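Local coordinates for protein pectinesterase 1 (Solanum lycopersicum, PDB 1XG2) that catalyses hydrolysis of the methyl esters of pectin, releasing methanol, and may act in cell-wall metabolism during fruit growth and in preparing walls for softening at ripening, at residues A106-V111 with A129-L134; S82-A87 with I99-G104; Y147-V152 with Q167-K172. All coordinates share one frame; numbering follows the deposited sequence.

Interaction 1 (A106-V111 with A129-L134); sequences AKDQAV and AYQDTL
Gln109 and Gln131 lie side by side where two successive coils of the right-handed parallel beta-helix bring their loops together in the active site. Asp132 is the predicted proton donor; by similarity to related enzymes, Gln131 probably stabilises the transition state and Gln109 probably binds substrate. The two glutamines point the same way and their amides stack, with planes only 22° apart and Gln131 NE2 4.1 Å from Gln109 CD. They reach this stack differently. Gln131 turns CG away from its backbone N (chi1 173°) and runs on extended, so that its tail follows the backbone of Asp108 and Gln109 and OE1 comes 3.4 Å from Asp108 CA. Gln109 is kinked in mid-chain (chi2 102°), and its CG methylene meets the residue after Gln131: Asp132 OD2 lies 3.1 Å from Gln109 CG, the carboxylate standing steeply against the amide plane. That carboxylate also lies beside Thr79 and the predicted nucleophile Asp153. A water donates to both Gln131 OE1, at 2.7 Å, and Asp108 OD1, tying the Gln131 amide to a second side chain. With an alanine here, the Gln109 amide would lose its stacking partner and this water its Gln131 acceptor, which would probably leave Gln109 freer to turn beside the Asp132 carboxylate. Backbone atoms also join the two loops. Ala110 N gives a nearly straight bond to Gln131 O at 3.2 Å, the donor tilted from the carbonyl plane. Two more waters join Asp108 and Ala110 to the backbone nitrogens of Gln131 and Tyr130. Val111 then packs CG2 3.4 Å from Asp132 O, and its CA-H points to the same oxygen, with CA 3.3 Å away.

Interaction 2 (S82-A87 with I99-G104); sequences SATLAA and IQNTAG
Thr84, Leu85 and Ile99 pack together inside the parallel beta-helix, where strand 85-87 and strand 98-101 belong to different sheets of the solenoid. The chain runs in nearly opposite directions through the touching parts, 164° apart, and the contact is made by side chains rather than by backbone pairing. Its tight part is apolar. Ile99 CG2 lies 3.9 Å from Leu85 CB and 4.0 Å from Thr84 CB, filling the corner between them, while the far tips of Leu85 and Ile99 meet through their CD1 methyls at 4.0 Å. Thr84 and Ile99 run alongside each other in opposing directions. Ile67 of the preceding coil and Ile127 of the next close on Ile99, and Leu113 backs Leu85, so the hydrophobic stack continues along the helix axis. One polar bond is set into this core: Thr84 OG1 donates to Gln100 O at 2.7 Å, coming from above the carbonyl plane, 38° out of it. The torsion of Thr84 (chi1 -68°) holds OG1 beside its own backbone N and leaves CG2 to face the Ile99 methyl.

The other end is looser. Gln100 directs its side chain away from residues 82-87 and bonds to Thr68, and beyond Asn101 the chain leaves the strand toward solvent at the exposed Thr102. Asn101 ties off this end: its ND2 donates to Val111 O and Leu71 O, whereas OD1 forms an Asx turn by accepting Ala103 N in the carbonyl plane at 3.0 Å.

Interaction 3 (Y147-V152 with Q167-K172); sequences YVTGTV and QLVARK
Neighbouring coils of the parallel beta-helix place strand 147-150 beside strand 167-170 in one parallel sheet, their axes 4.8 Å apart and 15° from alignment. Backbone bonds alternate between the strands: Val148 N donates to Gln167 O, Val169 N to Val148 O, Gly150 N to Val169 O and Arg171 N to Gly150 O. Side chains at matching positions form rows. On the face bearing Val148, Leu168 and Ala170, Leu168 CD2 packs 4.0 Å from Val148 CB, the two side chains pointing the same way. On the opposite face, Val169 lays its CG2 methyl over one face of the Tyr147 ring, 3.3 Å from CE1. Tyr147 CG stands opposite its backbone N (chi1 -175°), which carries the ring across to Val169, while CD1 passes Gln167 CB at 4.2 Å.

Next along this face, Thr149 OG1 donates to Val169 O at 2.8 Å. The same oxygen accepts Gly150 N at 3.2 Å from the other side of its plane, so two donors grip it. Arg171 leaves the strand with CG 3.5 Å from Thr151 CG2, and further out its NH1 lies 3.8 Å from Thr149 CG2. Its guanidinium then reaches past strand 147-150 to the coil before it, where NH1 forms a salt bridge to Asp128 and a hydrogen bond to Ala129 O, beside a cation-pi contact with Tyr130. Asp128 thus probably offsets the arginine charge, and the three partners together tie strand 167-170 to the loop that leads into the active site.

How the interactions relate
Interactions 2, 1 and 3 follow one another along the chain, all within the pectinesterase domain, a beta-helix that forms the C-terminal part of the full-length protein. Interaction 2 spans two sheets of the solenoid, interaction 1 joins loops of adjacent coils, and interaction 3 pairs neighbouring strands of the sheet that also holds strand 98-101. Interaction 1 lies between the others, its centre about 8 Å from that of interaction 2 and 11 Å from that of interaction 3. Asn101 and Ser82 probably hydrogen-bond to the backbone of Val111, while Tyr130 and Thr133 probably bond to Thr151 and Thr149. Interactions 2 and 3 do not touch. The loops carrying the predicted proton donor are thus tied to both other contacts.

Interaction 1 (A106-V111 with A129-L134)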
# COMPACT_ATOMS: atom_id res chain seq x y z
N ALA A 106 -21.41 -8.57 2.05
CA ALA A 106 -21.51 -9.95 2.53
C ALA A 106 -20.37 -10.86 2.03
O ALA A 106 -20.22 -11.97 2.50
CB ALA A 106 -22.89 -10.55 2.17
N LYS A 107 -19.56 -10.39 1.08
CA LYS A 107 -18.40 -11.17 0.61
C LYS A 107 -17.08 -10.82 1.31
O LYS A 107 -16.02 -11.32 0.93
CB LYS A 107 -18.26 -11.01 -0.90
CG LYS A 107 -19.45 -11.58 -1.70
CD LYS A 107 -19.59 -13.10 -1.56
CE LYS A 107 -20.51 -13.68 -2.63
NZ LYS A 107 -20.67 -15.13 -2.46
N ASP A 108 -17.16 -9.96 2.33
CA ASP A 108 -16.00 -9.53 3.11
C ASP A 108 -14.95 -8.86 2.20
O ASP A 108 -15.32 -8.12 1.28
CB ASP A 108 -15.43 -10.69 3.95
CG ASP A 108 -16.43 -11.22 4.95
OD1 ASP A 108 -17.38 -10.50 5.30
OD2 ASP A 108 -16.35 -12.37 5.43
N GLN A 109 -13.66 -9.10 2.44
CA GLN A 109 -12.61 -8.41 1.68
C GLN A 109 -12.74 -8.63 0.17
O GLN A 109 -12.69 -9.77 -0.32
CB GLN A 109 -11.21 -8.83 2.13
CG GLN A 109 -10.92 -8.56 3.60
CD GLN A 109 -11.02 -9.81 4.47
OE1 GLN A 109 -11.88 -10.67 4.25
NE2 GLN A 109 -10.14 -9.91 5.44
N ALA A 110 -12.88 -7.53 -0.56
CA ALA A 110 -13.02 -7.58 -2.00
C ALA A 110 -12.50 -6.26 -2.60
O ALA A 110 -13.20 -5.26 -2.62
CB ALA A 110 -14.48 -7.82 -2.36
N VAL A 111 -11.25 -6.29 -3.06
CA VAL A 111 -10.49 -5.10 -3.44
C VAL A 111 -10.87 -4.64 -4.84
O VAL A 111 -10.99 -5.46 -5.76
CB VAL A 111 -8.96 -5.41 -3.40
CG1 VAL A 111 -8.12 -4.20 -3.93
CG2 VAL A 111 -8.53 -5.80 -2.00
N ALA A 129 -15.89 0.08 -3.91
CA ALA A 129 -16.22 -1.23 -3.36
C ALA A 129 -16.79 -1.05 -1.94
O ALA A 129 -17.32 0.01 -1.61
CB ALA A 129 -15.00 -2.14 -3.36
N TYR A 130 -16.68 -2.07 -1.11
CA TYR A 130 -17.16 -2.03 0.27
C TYR A 130 -16.00 -2.25 1.22
O TYR A 130 -15.31 -1.29 1.56
CB TYR A 130 -18.31 -3.03 0.47
CG TYR A 130 -19.59 -2.57 -0.16
CD1 TYR A 130 -19.79 -2.69 -1.52
CD2 TYR A 130 -20.58 -1.96 0.60
CE1 TYR A 130 -20.94 -2.26 -2.12
CE2 TYR A 130 -21.74 -1.51 0.00
CZ TYR A 130 -21.91 -1.66 -1.35
OH TYR A 130 -23.06 -1.23 -1.95
N GLN A 131 -15.77 -3.50 1.65
CA GLN A 131 -14.66 -3.78 2.55
C GLN A 131 -13.36 -3.88 1.74
O GLN A 131 -13.32 -4.61 0.76
CB GLN A 131 -14.91 -5.06 3.37
CG GLN A 131 -13.72 -5.52 4.23
CD GLN A 131 -14.09 -6.52 5.31
OE1 GLN A 131 -15.21 -7.06 5.31
NE2 GLN A 131 -13.17 -6.78 6.22
N ASP A 132 -12.33 -3.14 2.15
CA ASP A 132 -11.00 -3.20 1.53
C ASP A 132 -10.97 -2.66 0.09
O ASP A 132 -10.26 -3.19 -0.76
CB ASP A 132 -10.43 -4.62 1.53
CG ASP A 132 -9.94 -5.07 2.89
OD1 ASP A 132 -10.31 -4.45 3.90
OD2 ASP A 132 -9.17 -6.07 3.02
N THR A 133 -11.73 -1.62 -0.19
CA THR A 133 -11.79 -1.04 -1.53
C THR A 133 -10.43 -0.81 -2.18
O THR A 133 -10.21 -1.21 -3.32
CB THR A 133 -12.52 0.30 -1.46
OG1 THR A 133 -13.89 0.09 -1.10
CG2 THR A 133 -12.57 0.96 -2.83
N LEU A 134 -9.53 -0.13 -1.45
CA LEU A 134 -8.26 0.35 -1.99
C LEU A 134 -7.10 -0.18 -1.19
O LEU A 134 -6.87 0.23 -0.04
CB LEU A 134 -8.23 1.89 -2.02
CG LEU A 134 -6.91 2.52 -2.46
CD1 LEU A 134 -6.58 2.08 -3.88
CD2 LEU A 134 -6.96 4.04 -2.37
O HOH W 1 -16.89 -6.24 0.47
O HOH W 2 -16.31 -8.53 7.27
O HOH W 3 -15.60 -4.75 -1.41

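Interaction 2 (S82-A87 with I99-G104)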
# COMPACT_ATOMS: atom_id res chain seq x y z
N SER A 82 -7.69 -10.48 -4.97
CA SER A 82 -9.09 -10.12 -5.21
C SER A 82 -9.27 -8.85 -6.06
O SER A 82 -10.36 -8.57 -6.54
CB SER A 82 -9.87 -9.95 -3.89
OG SER A 82 -9.52 -8.75 -3.18
N ALA A 83 -8.19 -8.09 -6.24
CA ALA A 83 -8.25 -6.80 -6.94
C ALA A 83 -8.79 -6.91 -8.37
O ALA A 83 -8.33 -7.72 -9.16
CB ALA A 83 -6.87 -6.17 -6.97
N THR A 84 -9.75 -6.06 -8.71
CA THR A 84 -10.18 -5.89 -10.09
C THR A 84 -9.01 -5.46 -10.96
O THR A 84 -8.76 -6.05 -12.01
CB THR A 84 -11.33 -4.88 -10.15
OG1 THR A 84 -12.48 -5.46 -9.53
CG2 THR A 84 -11.76 -4.59 -11.58
N LEU A 85 -8.29 -4.43 -10.52
CA LEU A 85 -7.05 -4.00 -11.15
C LEU A 85 -5.92 -3.93 -10.12
O LEU A 85 -6.10 -3.38 -9.04
CB LEU A 85 -7.22 -2.63 -11.80
CG LEU A 85 -6.05 -2.18 -12.71
CD1 LEU A 85 -6.53 -1.40 -13.92
CD2 LEU A 85 -5.07 -1.34 -11.97
N ALA A 86 -4.77 -4.52 -10.46
CA ALA A 86 -3.58 -4.55 -9.60
C ALA A 86 -2.40 -4.03 -10.42
O ALA A 86 -2.22 -4.44 -11.55
CB ALA A 86 -3.31 -5.96 -9.14
N ALA A 87 -1.61 -3.12 -9.85
CA ALA A 87 -0.48 -2.53 -10.57
C ALA A 87 0.74 -2.42 -9.68
O ALA A 87 0.67 -1.88 -8.58
CB ALA A 87 -0.85 -1.17 -11.10
N ILE A 99 -12.46 2.03 -11.13
CA ILE A 99 -12.14 0.65 -10.81
C ILE A 99 -13.11 0.24 -9.73
O ILE A 99 -13.21 0.90 -8.71
CB ILE A 99 -10.69 0.48 -10.31
CG1 ILE A 99 -9.67 1.15 -11.26
CG2 ILE A 99 -10.36 -1.01 -10.17
CD1 ILE A 99 -9.74 0.71 -12.70
N GLN A 100 -13.82 -0.85 -9.94
CA GLN A 100 -14.80 -1.29 -8.98
C GLN A 100 -14.78 -2.78 -8.73
O GLN A 100 -14.39 -3.58 -9.59
CB GLN A 100 -16.20 -0.84 -9.38
CG GLN A 100 -16.70 -1.39 -10.67
CD GLN A 100 -18.24 -1.23 -10.83
OE1 GLN A 100 -18.87 -2.00 -11.54
NE2 GLN A 100 -18.81 -0.22 -10.19
N ASN A 101 -15.18 -3.13 -7.51
CA ASN A 101 -15.44 -4.51 -7.13
C ASN A 101 -16.87 -4.58 -6.60
O ASN A 101 -17.23 -3.92 -5.63
CB ASN A 101 -14.41 -4.99 -6.10
CG ASN A 101 -14.51 -6.49 -5.85
OD1 ASN A 101 -15.62 -7.02 -5.72
ND2 ASN A 101 -13.38 -7.17 -5.81
N THR A 102 -17.70 -5.38 -7.28
CA THR A 102 -19.15 -5.44 -7.00
C THR A 102 -19.55 -6.60 -6.09
O THR A 102 -20.74 -6.90 -5.96
CB THR A 102 -19.93 -5.59 -8.31
OG1 THR A 102 -19.48 -6.76 -9.01
CG2 THR A 102 -19.62 -4.43 -9.27
N ALA A 103 -18.59 -7.24 -5.45
CA ALA A 103 -18.89 -8.38 -4.58
C ALA A 103 -19.90 -8.06 -3.49
O ALA A 103 -20.79 -8.86 -3.21
CB ALA A 103 -17.62 -8.93 -3.96
N GLY A 104 -19.78 -6.88 -2.89
CA GLY A 104 -20.70 -6.44 -1.85
C GLY A 104 -20.22 -6.77 -0.45
O GLY A 104 -19.29 -7.55 -0.28

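Interaction 3 (Y147-V152 with Q167-K172)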
# COMPACT_ATOMS: atom_id res chain seq x y z
N TYR A 147 -12.22 9.96 -6.15
CA TYR A 147 -13.29 9.55 -5.27
C TYR A 147 -12.97 8.11 -4.86
O TYR A 147 -12.72 7.28 -5.71
CB TYR A 147 -14.59 9.63 -6.07
CG TYR A 147 -15.88 9.35 -5.37
CD1 TYR A 147 -16.71 10.40 -4.94
CD2 TYR A 147 -16.34 8.04 -5.22
CE1 TYR A 147 -17.96 10.12 -4.33
CE2 TYR A 147 -17.57 7.76 -4.63
CZ TYR A 147 -18.38 8.79 -4.18
OH TYR A 147 -19.59 8.46 -3.58
N VAL A 148 -12.88 7.86 -3.56
CA VAL A 148 -12.69 6.51 -3.04
C VAL A 148 -13.85 6.26 -2.10
O VAL A 148 -14.06 7.02 -1.15
CB VAL A 148 -11.37 6.36 -2.29
CG1 VAL A 148 -11.16 4.92 -1.85
CG2 VAL A 148 -10.20 6.83 -3.16
N THR A 149 -14.60 5.18 -2.34
CA THR A 149 -15.71 4.83 -1.48
C THR A 149 -15.65 3.39 -0.98
O THR A 149 -15.18 2.48 -1.66
CB THR A 149 -17.05 5.16 -2.19
OG1 THR A 149 -18.13 4.99 -1.27
CG2 THR A 149 -17.35 4.19 -3.34
N GLY A 150 -16.10 3.19 0.25
CA GLY A 150 -16.13 1.87 0.84
C GLY A 150 -16.74 1.86 2.23
O GLY A 150 -17.36 2.83 2.66
N THR A 151 -16.53 0.77 2.95
CA THR A 151 -17.09 0.61 4.29
C THR A 151 -15.99 0.30 5.30
O THR A 151 -15.49 1.22 5.96
CB THR A 151 -18.13 -0.51 4.29
OG1 THR A 151 -17.60 -1.67 3.63
CG2 THR A 151 -19.33 -0.12 3.49
N VAL A 152 -15.63 -0.97 5.40
CA VAL A 152 -14.70 -1.46 6.40
C VAL A 152 -13.28 -1.47 5.82
O VAL A 152 -13.01 -2.16 4.85
CB VAL A 152 -15.07 -2.91 6.86
CG1 VAL A 152 -14.07 -3.43 7.87
CG2 VAL A 152 -16.51 -2.98 7.41
N GLN A 167 -12.28 12.90 -2.41
CA GLN A 167 -13.46 12.71 -1.60
C GLN A 167 -13.45 11.25 -1.14
O GLN A 167 -13.49 10.33 -1.96
CB GLN A 167 -14.71 13.05 -2.41
CG GLN A 167 -14.66 14.46 -2.97
CD GLN A 167 -16.01 15.02 -3.39
OE1 GLN A 167 -16.80 15.47 -2.55
NE2 GLN A 167 -16.27 15.02 -4.69
N LEU A 168 -13.32 11.06 0.17
CA LEU A 168 -13.30 9.75 0.80
C LEU A 168 -14.68 9.57 1.42
O LEU A 168 -15.05 10.25 2.38
CB LEU A 168 -12.19 9.68 1.85
CG LEU A 168 -10.82 10.15 1.34
CD1 LEU A 168 -9.78 10.01 2.42
CD2 LEU A 168 -10.42 9.41 0.12
N VAL A 169 -15.45 8.67 0.82
CA VAL A 169 -16.88 8.57 1.02
C VAL A 169 -17.22 7.23 1.66
O VAL A 169 -17.14 6.17 1.02
CB VAL A 169 -17.65 8.70 -0.31
CG1 VAL A 169 -19.15 8.78 -0.04
CG2 VAL A 169 -17.17 9.94 -1.08
N ALA A 170 -17.58 7.28 2.93
CA ALA A 170 -18.07 6.09 3.61
C ALA A 170 -19.53 5.86 3.20
O ALA A 170 -20.31 6.80 3.09
CB ALA A 170 -17.94 6.23 5.10
N ARG A 171 -19.89 4.60 2.95
CA ARG A 171 -21.22 4.23 2.51
C ARG A 171 -21.91 3.31 3.52
O ARG A 171 -21.30 2.90 4.50
CB ARG A 171 -21.17 3.56 1.13
CG ARG A 171 -20.51 2.18 1.13
CD ARG A 171 -19.99 1.75 -0.23
NE ARG A 171 -21.06 1.74 -1.23
CZ ARG A 171 -20.91 1.51 -2.52
NH1 ARG A 171 -19.72 1.21 -3.04
NH2 ARG A 171 -21.97 1.55 -3.32
N LYS A 172 -23.17 2.99 3.27
CA LYS A 172 -23.94 2.13 4.18
C LYS A 172 -23.42 0.70 4.09
O LYS A 172 -23.43 0.10 3.01
CB LYS A 172 -25.42 2.15 3.82
CG LYS A 172 -26.29 1.39 4.82
CD LYS A 172 -27.76 1.44 4.38
CE LYS A 172 -28.64 0.67 5.34
NZ LYS A 172 -29.82 0.09 4.64